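Local coordinates for M152 protein (PDB 4G59), which probably helps the virus evade natural killer and T cells by binding or retaining host RAE-1-type NKG2D ligands and MHC class I molecules, at residues S3-V7 with E185-Y189; I9-R14 with D179-H183; E107-L111 with R121-D125; V217-Y222 with E234-D238. One frame throughout, in Å; residues are numbered along the deposited sequence.

Contact 1: residues S3-V7 with E185-Y189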
loop_
_atom_site.group_PDB
_atom_site.type_symbol
_atom_site.label_atom_id
_atom_site.label_comp_id
_atom_site.label_asym_id
_atom_site.label_seq_id
_atom_site.Cartn_x
_atom_site.Cartn_y
_atom_site.Cartn_z
ATOM N N SER B 3 -32.652 5.478 0.974
ATOM C CA SER B 3 -31.755 6.566 1.349
ATOM C C SER B 3 -31.550 7.583 0.220
ATOM O O SER B 3 -32.489 7.924 -0.510
ATOM C CB SER B 3 -30.402 6.023 1.848
ATOM O OG SER B 3 -29.800 5.118 0.936
ATOM N N TYR B 4 -30.313 8.062 0.097
ATOM C CA TYR B 4 -29.943 9.072 -0.888
ATOM C C TYR B 4 -29.355 8.408 -2.130
ATOM O O TYR B 4 -29.549 8.883 -3.259
ATOM C CB TYR B 4 -28.954 10.076 -0.269
ATOM C CG TYR B 4 -27.691 9.454 0.284
ATOM C CD1 TYR B 4 -26.479 9.597 -0.381
ATOM C CD2 TYR B 4 -27.707 8.726 1.465
ATOM C CE1 TYR B 4 -25.313 9.024 0.110
ATOM C CE2 TYR B 4 -26.542 8.141 1.970
ATOM C CZ TYR B 4 -25.345 8.294 1.282
ATOM O OH TYR B 4 -24.186 7.719 1.761
ATOM N N MET B 5 -28.644 7.303 -1.896
ATOM C CA MET B 5 -28.039 6.483 -2.950
ATOM C C MET B 5 -28.850 5.224 -3.157
ATOM O O MET B 5 -29.591 4.806 -2.266
ATOM C CB MET B 5 -26.629 6.056 -2.546
ATOM C CG MET B 5 -26.574 5.334 -1.221
ATOM S SD MET B 5 -25.069 4.408 -0.818
ATOM C CE MET B 5 -25.799 3.403 0.491
ATOM N N ASP B 6 -28.726 4.611 -4.329
ATOM C CA ASP B 6 -29.252 3.252 -4.448
ATOM C C ASP B 6 -28.176 2.233 -4.821
ATOM O O ASP B 6 -27.278 2.500 -5.632
ATOM C CB ASP B 6 -30.527 3.145 -5.307
ATOM C CG ASP B 6 -30.287 3.448 -6.761
ATOM O OD1 ASP B 6 -30.064 2.509 -7.557
ATOM O OD2 ASP B 6 -30.341 4.636 -7.115
ATOM N N VAL B 7 -28.274 1.077 -4.172
ATOM C CA VAL B 7 -27.341 -0.023 -4.341
ATOM C C VAL B 7 -28.098 -1.182 -4.975
ATOM O O VAL B 7 -28.998 -1.762 -4.349
ATOM C CB VAL B 7 -26.785 -0.466 -2.970
ATOM C CG1 VAL B 7 -25.830 -1.645 -3.120
ATOM C CG2 VAL B 7 -26.095 0.704 -2.279
ATOM N N GLU B 185 -21.616 -2.777 4.090
ATOM C CA GLU B 185 -22.179 -1.419 4.137
ATOM C C GLU B 185 -21.588 -0.552 3.025
ATOM O O GLU B 185 -20.363 -0.485 2.860
ATOM C CB GLU B 185 -21.931 -0.752 5.497
ATOM C CG GLU B 185 -22.222 0.763 5.559
ATOM C CD GLU B 185 -21.666 1.422 6.829
ATOM O OE1 GLU B 185 -22.134 1.101 7.947
ATOM O OE2 GLU B 185 -20.753 2.265 6.705
ATOM N N TYR B 186 -22.463 0.115 2.278
ATOM C CA TYR B 186 -22.048 0.943 1.160
ATOM C C TYR B 186 -22.355 2.404 1.459
ATOM O O TYR B 186 -23.355 2.705 2.106
ATOM C CB TYR B 186 -22.797 0.519 -0.083
ATOM C CG TYR B 186 -22.714 -0.960 -0.379
ATOM C CD1 TYR B 186 -21.758 -1.453 -1.248
ATOM C CD2 TYR B 186 -23.597 -1.859 0.194
ATOM C CE1 TYR B 186 -21.672 -2.818 -1.533
ATOM C CE2 TYR B 186 -23.516 -3.222 -0.081
ATOM C CZ TYR B 186 -22.553 -3.685 -0.964
ATOM O OH TYR B 186 -22.440 -5.022 -1.261
ATOM N N SER B 187 -21.487 3.312 1.017
ATOM C CA SER B 187 -21.726 4.749 1.231
ATOM C C SER B 187 -21.067 5.618 0.155
ATOM O O SER B 187 -20.102 5.199 -0.489
ATOM C CB SER B 187 -21.285 5.180 2.636
ATOM O OG SER B 187 -19.901 5.019 2.855
ATOM N N LEU B 188 -21.615 6.804 -0.064
ATOM C CA LEU B 188 -21.024 7.757 -0.986
ATOM C C LEU B 188 -20.814 9.072 -0.253
ATOM O O LEU B 188 -21.584 9.407 0.648
ATOM C CB LEU B 188 -21.962 8.006 -2.168
ATOM C CG LEU B 188 -22.238 6.904 -3.172
ATOM C CD1 LEU B 188 -23.365 7.363 -4.086
ATOM C CD2 LEU B 188 -20.980 6.560 -3.971
ATOM N N TYR B 189 -19.793 9.824 -0.643
ATOM C CA TYR B 189 -19.651 11.192 -0.156
ATOM C C TYR B 189 -19.362 12.115 -1.318
ATOM O O TYR B 189 -18.543 11.794 -2.197
ATOM C CB TYR B 189 -18.502 11.319 0.832
ATOM C CG TYR B 189 -18.429 12.703 1.448
ATOM C CD1 TYR B 189 -19.275 13.055 2.494
ATOM C CD2 TYR B 189 -17.529 13.655 1.001
ATOM C CE1 TYR B 189 -19.228 14.302 3.075
ATOM C CE2 TYR B 189 -17.476 14.926 1.585
ATOM C CZ TYR B 189 -18.332 15.232 2.620
ATOM O OH TYR B 189 -18.310 16.470 3.216
#
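Y186, the first residue of strand 185-189 to touch segment 3-7, offers its ring face to V7 where the two sheets of the immunoglobulin-like beta sandwich pack together. Strand 5-7 belongs to one sheet and 185-189 to an edge of the other; their axes run 146° apart and approach to 8.2 Å, which side chains must bridge. V7 sets CG1 over the Y186 ring, a CH-pi contact of 4.1 Å from CG1 to the centroid, and its CG2 rests against Y186 CB. A compact branched residue suits the place, since each methyl finds its own surface. The hydroxyl of Y186 bonds to the carbonyl of P181, anchoring the ring. S187 points its side chain mostly off the interface, against T200 and R202, though its CB still brushes Y4 OH. The M5 chain, extended beyond CG, brings SD and CE to the Y186-S187 backbone, while its CB, at the base, meets L188 CD1 at 3.8 Å. L188, buried, also packs on F250 and Y264. Y4, with CG between its backbone N and carbonyl carbon (chi1 57°), brings its hydroxyl to the strand: L188 N donates to Y4 OH over 3.3 Å, almost straight at 172°.

Contact 2: residues I9-R14 with D179-H183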
loop_
_atom_site.group_PDB
_atom_site.type_symbol
_atom_site.label_atom_id
_atom_site.label_comp_id
_atom_site.label_asym_id
_atom_site.label_seq_id
_atom_site.Cartn_x
_atom_site.Cartn_y
_atom_site.Cartn_z
ATOM N N ILE B 9 -27.824 -4.985 -6.514
ATOM C CA ILE B 9 -26.946 -6.138 -6.416
ATOM C C ILE B 9 -27.221 -7.152 -7.524
ATOM O O ILE B 9 -28.362 -7.546 -7.731
ATOM C CB ILE B 9 -27.058 -6.768 -5.031
ATOM C CG1 ILE B 9 -26.528 -5.776 -4.011
ATOM C CG2 ILE B 9 -26.270 -8.078 -4.962
ATOM C CD1 ILE B 9 -26.886 -6.109 -2.587
ATOM N N PHE B 10 -26.180 -7.563 -8.238
ATOM C CA PHE B 10 -26.347 -8.482 -9.357
ATOM C C PHE B 10 -25.632 -9.789 -9.072
ATOM O O PHE B 10 -24.428 -9.815 -8.837
ATOM C CB PHE B 10 -25.837 -7.854 -10.662
ATOM C CG PHE B 10 -26.513 -6.551 -11.005
ATOM C CD1 PHE B 10 -27.709 -6.536 -11.720
ATOM C CD2 PHE B 10 -25.977 -5.341 -10.593
ATOM C CE1 PHE B 10 -28.348 -5.328 -12.026
ATOM C CE2 PHE B 10 -26.606 -4.139 -10.902
ATOM C CZ PHE B 10 -27.793 -4.139 -11.620
ATOM N N GLU B 11 -26.391 -10.868 -9.054
ATOM C CA GLU B 11 -25.823 -12.176 -8.824
ATOM C C GLU B 11 -26.228 -13.066 -9.969
ATOM O O GLU B 11 -27.392 -13.141 -10.309
ATOM C CB GLU B 11 -26.340 -12.748 -7.508
ATOM C CG GLU B 11 -26.231 -11.785 -6.355
ATOM C CD GLU B 11 -27.154 -12.119 -5.215
ATOM O OE1 GLU B 11 -26.670 -12.571 -4.164
ATOM O OE2 GLU B 11 -28.366 -11.900 -5.362
ATOM N N ASP B 12 -25.271 -13.754 -10.564
ATOM C CA ASP B 12 -25.613 -14.692 -11.608
ATOM C C ASP B 12 -25.426 -16.072 -11.030
ATOM O O ASP B 12 -26.377 -16.690 -10.570
ATOM C CB ASP B 12 -24.717 -14.510 -12.830
ATOM C CG ASP B 12 -24.996 -15.530 -13.914
ATOM O OD1 ASP B 12 -26.126 -16.048 -13.966
ATOM O OD2 ASP B 12 -24.087 -15.813 -14.717
ATOM N N GLU B 13 -24.191 -16.542 -11.030
ATOM C CA GLU B 13 -23.882 -17.835 -10.463
ATOM C C GLU B 13 -22.745 -17.650 -9.481
ATOM O O GLU B 13 -21.725 -17.076 -9.831
ATOM C CB GLU B 13 -23.480 -18.802 -11.578
ATOM C CG GLU B 13 -24.106 -20.175 -11.465
ATOM C CD GLU B 13 -23.930 -21.024 -12.705
ATOM O OE1 GLU B 13 -23.068 -20.708 -13.539
ATOM O OE2 GLU B 13 -24.661 -22.018 -12.847
ATOM N N ARG B 14 -22.898 -18.136 -8.257
ATOM C CA ARG B 14 -21.794 -18.042 -7.302
ATOM C C ARG B 14 -20.561 -18.775 -7.830
ATOM O O ARG B 14 -20.663 -19.921 -8.285
ATOM C CB ARG B 14 -22.190 -18.580 -5.918
ATOM C CG ARG B 14 -22.882 -17.559 -5.014
ATOM C CD ARG B 14 -21.977 -16.364 -4.665
ATOM N NE ARG B 14 -22.752 -15.255 -4.103
ATOM C CZ ARG B 14 -22.761 -14.909 -2.819
ATOM N NH1 ARG B 14 -22.013 -15.564 -1.943
ATOM N NH2 ARG B 14 -23.503 -13.896 -2.407
ATOM N N ASP B 179 -19.745 -14.744 2.711
ATOM C CA ASP B 179 -19.817 -13.734 1.666
ATOM C C ASP B 179 -21.248 -13.465 1.220
ATOM O O ASP B 179 -21.867 -14.253 0.507
ATOM C CB ASP B 179 -18.944 -14.136 0.469
ATOM C CG ASP B 179 -19.239 -13.328 -0.775
ATOM O OD1 ASP B 179 -19.425 -12.097 -0.680
ATOM O OD2 ASP B 179 -19.271 -13.942 -1.853
ATOM N N ASN B 180 -21.747 -12.318 1.637
ATOM C CA ASN B 180 -23.087 -11.904 1.337
ATOM C C ASN B 180 -23.078 -10.408 1.079
ATOM O O ASN B 180 -22.928 -9.630 2.010
ATOM C CB ASN B 180 -23.984 -12.233 2.524
ATOM C CG ASN B 180 -25.433 -11.896 2.266
ATOM O OD1 ASN B 180 -25.756 -10.981 1.493
ATOM N ND2 ASN B 180 -26.323 -12.633 2.914
ATOM N N PRO B 181 -23.294 -10.006 -0.183
ATOM C CA PRO B 181 -23.241 -8.594 -0.595
ATOM C C PRO B 181 -24.190 -7.726 0.226
ATOM O O PRO B 181 -23.958 -6.520 0.328
ATOM C CB PRO B 181 -23.753 -8.615 -2.046
ATOM C CG PRO B 181 -23.822 -10.046 -2.459
ATOM C CD PRO B 181 -23.883 -10.878 -1.215
ATOM N N ARG B 182 -25.258 -8.321 0.767
ATOM C CA ARG B 182 -26.241 -7.551 1.530
ATOM C C ARG B 182 -25.776 -7.301 2.954
ATOM O O ARG B 182 -26.347 -6.467 3.641
ATOM C CB ARG B 182 -27.640 -8.206 1.495
ATOM C CG ARG B 182 -28.125 -8.404 0.064
ATOM C CD ARG B 182 -29.495 -9.052 -0.084
ATOM N NE ARG B 182 -29.945 -8.839 -1.463
ATOM C CZ ARG B 182 -29.501 -9.533 -2.505
ATOM N NH1 ARG B 182 -28.609 -10.512 -2.336
ATOM N NH2 ARG B 182 -29.955 -9.248 -3.717
ATOM N N HIS B 183 -24.725 -7.992 3.387
ATOM C CA HIS B 183 -24.230 -7.785 4.745
ATOM C C HIS B 183 -23.207 -6.654 4.813
ATOM O O HIS B 183 -22.863 -6.188 5.895
ATOM C CB HIS B 183 -23.654 -9.073 5.338
ATOM C CG HIS B 183 -24.680 -10.122 5.613
ATOM N ND1 HIS B 183 -24.529 -11.073 6.597
ATOM C CD2 HIS B 183 -25.874 -10.376 5.024
ATOM C CE1 HIS B 183 -25.585 -11.871 6.601
ATOM N NE2 HIS B 183 -26.411 -11.470 5.654
#
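The backbone carbonyl oxygen of D179 is gripped by both terminal nitrogens of R14. NH1 of R14 gives the main bond, 2.8 Å to D179 O at 159°, while R14 NH2 adds a weak one of 3.4 Å. The oxygen lies at the guanidinium edge, in its plane; the R14 chain bends at chi2 (-63°), which turns its flat end back to D179. Arginine suits this spot because it also receives the D179 carboxylate over a face: D179 OD2 is 3.2 Å from R14 NH1, an interaction of charges alone, with no N-H aimed at it. The carboxylate's own hydrogen bonds, to T256 and W258, hold it there.

A second ion pair runs from R182 to E11. R182 NH1 faces the glutamate, with weak bonds to both oxygens, the nearer being E11 OE2 at 3.3 Å; one nitrogen serves both, and the carboxylate and guanidinium planes are 49° apart, unlike a flat two-nitrogen pairing. E11 OE1 has a long contact with R14 too, which joins the four charges into a network. Apolar atoms fill in alongside: I9 CG2 meets P181 CB at 3.9 Å, and I9 CD1 lies 3.7 Å from R182 CG. In an Asx turn, N180 OD1 accepts from R182 N and shapes the loop, with rigid P181 between them.

The contact ties the loop between helix 161-178 and strand 185-191 to the end of strand 5-11 and the turn beyond it, with W258 of strand 258-264 touching E11, R14 and P181.

Contact 3: residues E107-L111 with R121-D125; sequences ECTVL and RYTVD
V110 and Y122 face each other as an antiparallel hydrogen-bonded pair, V110 N giving 2.9 Å to Y122 O and Y122 N giving 2.8 Å to V110 O. Both bonds are nearly straight, at 171°. On the same face of the sheet, V110 CG2 reaches the edge of the tyrosine ring, 3.8 Å from Y122 CD2; a beta-branched valine is compact enough to lie against it. The opposite face carries T109, L111, R121 and T123. There the aliphatic part of R121 lies alongside its neighbours: with chi1 at -163° CG swings away from the backbone N, which sets it 3.5 Å from L111 CD2 and 3.9 Å from T109 CG2. T109 OG1 lies 3.6 Å from T123 CG2; threonine, beta-branched, is at home in a strand.

The next shell fixes these groups in place. The R121 guanidinium makes a salt bridge with E129 of strand 128-130, and R121 also touches L131. V110 packs on F97 and Y99 of strand 95-103, and Y122 on Q150. C108, buried, forms a disulfide with C101 of strand 95-103, stapling the two strands together, and T109 and L111 share backbone bonds with it. Strands 106-114 and 117-123 lie inside the eight-stranded antiparallel sheet of the MHC class I-like platform, between 95-103 and 128-130. The chemistry implies plain sheet pairing, aliphatic on one face, valine against tyrosine on the other, with the R121 charge probably balanced by E129.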
loop_
_atom_site.group_PDB
_atom_site.type_symbol
_atom_site.label_atom_id
_atom_site.label_comp_id
_atom_site.label_asym_id
_atom_site.label_seq_id
_atom_site.Cartn_x
_atom_site.Cartn_y
_atom_site.Cartn_z
ATOM N N GLU B 107 3.853 -27.158 -4.822
ATOM C CA GLU B 107 4.654 -26.374 -5.747
ATOM C C GLU B 107 4.737 -24.909 -5.317
ATOM O O GLU B 107 3.711 -24.275 -5.027
ATOM C CB GLU B 107 4.077 -26.466 -7.159
ATOM C CG GLU B 107 4.908 -25.751 -8.207
ATOM C CD GLU B 107 4.333 -25.914 -9.593
ATOM O OE1 GLU B 107 3.153 -26.329 -9.693
ATOM O OE2 GLU B 107 5.060 -25.630 -10.575
ATOM N N CYS B 108 5.952 -24.367 -5.283
ATOM C CA CYS B 108 6.133 -22.950 -4.978
ATOM C C CYS B 108 6.694 -22.164 -6.131
ATOM O O CYS B 108 7.444 -22.685 -6.951
ATOM C CB CYS B 108 7.017 -22.747 -3.753
ATOM S SG CYS B 108 6.100 -22.800 -2.234
ATOM N N THR B 109 6.302 -20.901 -6.197
ATOM C CA THR B 109 7.016 -19.916 -6.997
ATOM C C THR B 109 7.496 -18.829 -6.039
ATOM O O THR B 109 6.721 -18.322 -5.221
ATOM C CB THR B 109 6.131 -19.306 -8.090
ATOM O OG1 THR B 109 5.842 -20.307 -9.070
ATOM C CG2 THR B 109 6.849 -18.166 -8.773
ATOM N N VAL B 110 8.776 -18.477 -6.127
ATOM C CA VAL B 110 9.327 -17.450 -5.247
ATOM C C VAL B 110 9.668 -16.193 -6.039
ATOM O O VAL B 110 10.422 -16.244 -7.017
ATOM C CB VAL B 110 10.563 -17.966 -4.484
ATOM C CG1 VAL B 110 11.038 -16.953 -3.440
ATOM C CG2 VAL B 110 10.244 -19.295 -3.824
ATOM N N LEU B 111 9.105 -15.062 -5.619
ATOM C CA LEU B 111 9.452 -13.781 -6.224
ATOM C C LEU B 111 10.219 -12.911 -5.235
ATOM O O LEU B 111 9.941 -12.936 -4.034
ATOM C CB LEU B 111 8.196 -13.045 -6.677
ATOM C CG LEU B 111 7.356 -13.698 -7.758
ATOM C CD1 LEU B 111 6.048 -12.932 -7.923
ATOM C CD2 LEU B 111 8.123 -13.691 -9.040
ATOM N N ARG B 121 12.656 -14.611 -10.351
ATOM C CA ARG B 121 11.572 -15.580 -10.215
ATOM C C ARG B 121 12.161 -16.989 -10.099
ATOM O O ARG B 121 12.876 -17.450 -11.001
ATOM C CB ARG B 121 10.607 -15.519 -11.408
ATOM C CG ARG B 121 9.277 -16.198 -11.120
ATOM C CD ARG B 121 8.530 -16.682 -12.352
ATOM N NE ARG B 121 8.215 -15.621 -13.302
ATOM C CZ ARG B 121 8.864 -15.447 -14.451
ATOM N NH1 ARG B 121 9.860 -16.265 -14.780
ATOM N NH2 ARG B 121 8.526 -14.460 -15.272
ATOM N N TYR B 122 11.872 -17.665 -8.988
ATOM C CA TYR B 122 12.377 -19.018 -8.756
ATOM C C TYR B 122 11.240 -20.027 -8.840
ATOM O O TYR B 122 10.266 -19.968 -8.061
ATOM C CB TYR B 122 13.096 -19.109 -7.406
ATOM C CG TYR B 122 13.472 -20.505 -6.966
ATOM C CD1 TYR B 122 14.238 -21.333 -7.779
ATOM C CD2 TYR B 122 13.084 -20.990 -5.723
ATOM C CE1 TYR B 122 14.592 -22.607 -7.374
ATOM C CE2 TYR B 122 13.437 -22.273 -5.307
ATOM C CZ TYR B 122 14.187 -23.072 -6.146
ATOM O OH TYR B 122 14.541 -24.337 -5.744
ATOM N N THR B 123 11.353 -20.908 -9.828
ATOM C CA THR B 123 10.485 -22.061 -9.999
ATOM C C THR B 123 11.408 -23.259 -9.847
ATOM O O THR B 123 12.569 -23.198 -10.261
ATOM C CB THR B 123 9.829 -22.065 -11.394
ATOM O OG1 THR B 123 10.498 -21.131 -12.255
ATOM C CG2 THR B 123 8.382 -21.666 -11.284
ATOM N N VAL B 124 10.923 -24.341 -9.245
ATOM C CA VAL B 124 11.800 -25.481 -8.966
ATOM C C VAL B 124 12.145 -26.282 -10.236
ATOM O O VAL B 124 13.205 -26.917 -10.318
ATOM C CB VAL B 124 11.222 -26.392 -7.868
ATOM C CG1 VAL B 124 10.130 -27.295 -8.444
ATOM C CG2 VAL B 124 12.327 -27.212 -7.197
ATOM N N ASP B 125 11.254 -26.233 -11.225
ATOM C CA ASP B 125 11.523 -26.864 -12.510
ATOM C C ASP B 125 12.598 -26.085 -13.264
ATOM O O ASP B 125 13.623 -26.655 -13.636
ATOM C CB ASP B 125 10.243 -27.049 -13.345
ATOM C CG ASP B 125 9.664 -25.740 -13.855
ATOM O OD1 ASP B 125 9.847 -24.704 -13.184
ATOM O OD2 ASP B 125 9.028 -25.747 -14.930
#

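Contact 4: residues V217-Y222 with E234-D238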
loop_
_atom_site.group_PDB
_atom_site.type_symbol
_atom_site.label_atom_id
_atom_site.label_comp_id
_atom_site.label_asym_id
_atom_site.label_seq_id
_atom_site.Cartn_x
_atom_site.Cartn_y
_atom_site.Cartn_z
ATOM N N VAL B 217 -14.086 5.554 -16.816
ATOM C CA VAL B 217 -13.263 6.646 -16.285
ATOM C C VAL B 217 -12.408 6.177 -15.115
ATOM O O VAL B 217 -12.931 5.522 -14.211
ATOM C CB VAL B 217 -14.145 7.787 -15.788
ATOM C CG1 VAL B 217 -13.304 8.808 -15.028
ATOM C CG2 VAL B 217 -14.853 8.436 -16.954
ATOM N N ASP B 218 -11.113 6.501 -15.109
ATOM C CA ASP B 218 -10.242 6.033 -14.020
ATOM C C ASP B 218 -10.614 6.635 -12.661
ATOM O O ASP B 218 -11.062 7.783 -12.560
ATOM C CB ASP B 218 -8.761 6.274 -14.324
ATOM C CG ASP B 218 -8.237 5.371 -15.430
ATOM O OD1 ASP B 218 -8.689 4.204 -15.511
ATOM O OD2 ASP B 218 -7.376 5.833 -16.218
ATOM N N ILE B 219 -10.453 5.826 -11.624
ATOM C CA ILE B 219 -10.616 6.270 -10.251
ATOM C C ILE B 219 -9.429 5.750 -9.463
ATOM O O ILE B 219 -8.715 4.858 -9.910
ATOM C CB ILE B 219 -11.912 5.717 -9.618
ATOM C CG1 ILE B 219 -11.975 4.197 -9.745
ATOM C CG2 ILE B 219 -13.141 6.334 -10.262
ATOM C CD1 ILE B 219 -13.295 3.652 -9.252
ATOM N N TYR B 220 -9.224 6.312 -8.283
ATOM C CA TYR B 220 -8.159 5.880 -7.414
ATOM C C TYR B 220 -8.813 5.016 -6.340
ATOM O O TYR B 220 -9.831 5.401 -5.770
ATOM C CB TYR B 220 -7.489 7.116 -6.808
ATOM C CG TYR B 220 -6.451 6.777 -5.770
ATOM C CD1 TYR B 220 -5.361 5.998 -6.091
ATOM C CD2 TYR B 220 -6.569 7.239 -4.465
ATOM C CE1 TYR B 220 -4.420 5.676 -5.148
ATOM C CE2 TYR B 220 -5.627 6.921 -3.510
ATOM C CZ TYR B 220 -4.561 6.136 -3.859
ATOM O OH TYR B 220 -3.616 5.826 -2.914
ATOM N N LYS B 221 -8.248 3.843 -6.083
ATOM C CA LYS B 221 -8.884 2.879 -5.190
ATOM C C LYS B 221 -7.834 2.213 -4.346
ATOM O O LYS B 221 -6.663 2.159 -4.739
ATOM C CB LYS B 221 -9.627 1.797 -5.974
ATOM C CG LYS B 221 -8.916 1.358 -7.231
ATOM C CD LYS B 221 -9.263 -0.064 -7.636
ATOM C CE LYS B 221 -8.878 -0.304 -9.097
ATOM N NZ LYS B 221 -9.629 0.572 -10.058
ATOM N N TYR B 222 -8.252 1.675 -3.202
ATOM C CA TYR B 222 -7.335 0.946 -2.337
ATOM C C TYR B 222 -8.169 0.172 -1.340
ATOM O O TYR B 222 -9.380 0.388 -1.266
ATOM C CB TYR B 222 -6.419 1.929 -1.608
ATOM C CG TYR B 222 -7.170 3.082 -0.981
ATOM C CD1 TYR B 222 -7.886 2.911 0.194
ATOM C CD2 TYR B 222 -7.162 4.341 -1.566
ATOM C CE1 TYR B 222 -8.579 3.955 0.776
ATOM C CE2 TYR B 222 -7.852 5.394 -0.998
ATOM C CZ TYR B 222 -8.554 5.196 0.175
ATOM O OH TYR B 222 -9.245 6.230 0.753
ATOM N N GLU B 234 -12.318 1.327 -0.965
ATOM C CA GLU B 234 -12.649 2.736 -1.107
ATOM C C GLU B 234 -12.114 3.241 -2.421
ATOM O O GLU B 234 -11.055 2.799 -2.857
ATOM C CB GLU B 234 -12.063 3.542 0.056
ATOM C CG GLU B 234 -12.505 5.013 0.107
ATOM C CD GLU B 234 -12.443 5.587 1.518
ATOM O OE1 GLU B 234 -13.491 5.628 2.209
ATOM O OE2 GLU B 234 -11.344 5.986 1.947
ATOM N N ALA B 235 -12.843 4.156 -3.062
ATOM C CA ALA B 235 -12.411 4.717 -4.356
ATOM C C ALA B 235 -12.777 6.178 -4.451
ATOM O O ALA B 235 -13.765 6.610 -3.849
ATOM C CB ALA B 235 -13.017 3.945 -5.547
ATOM N N TRP B 236 -12.008 6.925 -5.235
ATOM C CA TRP B 236 -12.224 8.352 -5.401
ATOM C C TRP B 236 -12.400 8.752 -6.861
ATOM O O TRP B 236 -11.617 8.340 -7.731
ATOM C CB TRP B 236 -11.042 9.114 -4.818
ATOM C CG TRP B 236 -11.007 9.043 -3.331
ATOM C CD1 TRP B 236 -10.358 8.119 -2.566
ATOM C CD2 TRP B 236 -11.657 9.938 -2.421
ATOM N NE1 TRP B 236 -10.560 8.388 -1.229
ATOM C CE2 TRP B 236 -11.359 9.498 -1.112
ATOM C CE3 TRP B 236 -12.467 11.059 -2.581
ATOM C CZ2 TRP B 236 -11.851 10.153 0.034
ATOM C CZ3 TRP B 236 -12.950 11.715 -1.441
ATOM C CH2 TRP B 236 -12.641 11.259 -0.157
ATOM N N LEU B 237 -13.429 9.562 -7.107
ATOM C CA LEU B 237 -13.725 10.106 -8.429
ATOM C C LEU B 237 -13.572 11.629 -8.375
ATOM O O LEU B 237 -13.949 12.288 -7.381
ATOM C CB LEU B 237 -15.164 9.732 -8.854
ATOM C CG LEU B 237 -15.822 10.481 -10.024
ATOM C CD1 LEU B 237 -15.189 10.079 -11.347
ATOM C CD2 LEU B 237 -17.335 10.273 -10.088
ATOM N N ASP B 238 -13.018 12.174 -9.442
ATOM C CA ASP B 238 -12.947 13.602 -9.592
ATOM C C ASP B 238 -13.964 13.913 -10.656
ATOM O O ASP B 238 -13.805 13.531 -11.798
ATOM C CB ASP B 238 -11.559 14.017 -10.065
ATOM C CG ASP B 238 -11.370 15.513 -10.079
ATOM O OD1 ASP B 238 -12.362 16.245 -9.991
ATOM O OD2 ASP B 238 -10.220 15.962 -10.175
#
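Y222 lays one ring face over the E234 backbone, with E234 O 4.2 Å above the centre of the ring, and carries its hydroxyl to the edge of the W236 indole. W236 NE1 donates to Y222 OH over 3.2 Å at 163°, and the oxygen sits in the indole plane. Having CG between backbone N and carbonyl carbon (chi1 48°), the tyrosine folds across the partner strand. Its hydroxyl would give its own proton to E234 OE2, but the modelled 2.4 Å between Y222 OH and E234 OE2 is so short that the exact length is doubtful. The ring stands nearly upright to the carboxylate, at 83°. The other carboxylate oxygen, OE1, is hydrogen-bonded to T200 OG1, which helps position the group.

Behind these groups the strands pair regularly. Y220 exchanges backbone bonds with W236, and Y222 with E234. Between them the non-hydrogen-bonded pair K221 and A235 brings its CA atoms within 4.1 Å; alanine is small enough for such closeness. On the A235 face, apolar residues turn toward the other sheet: I219 CD1 meets A235 CB at 3.7 Å, I219 CG2 packs on L237 CB, and A235 and L237 touch I211 and L213. K221 ends on the I211 carbonyl.

On the other face Y220, Y222 and W236, together with D238, contact another protein chain, on which an aromatic ring stacks with W236 and a basic group pairs with D238. A hairpin with apolar side chains turned to the other sheet and strand 220-225 outermost is consistent with the edge of an immunoglobulin-like beta sandwich.

Contacts 1 and 2 share strand 5-11 and touch through the Y186-P181 pair. Contact 1 lies at the surface and joins sheet to sheet mainly by apolar side chains; contact 2, partly buried, relies on arginine salt bridges and a bond to a backbone carbonyl. Contact 4 is the buried one, lying in the same sheet as strand 185-191 and about 16 Å from contact 1 between centres, and seven of its residues come within reach of another protein chain, against one in contact 1. Contact 3 lies apart, in the platform, about 44 Å from contact 1 between centres. Contacts 3 and 4 are both hairpins built on backbone bonds, whereas the other two depend on side chains.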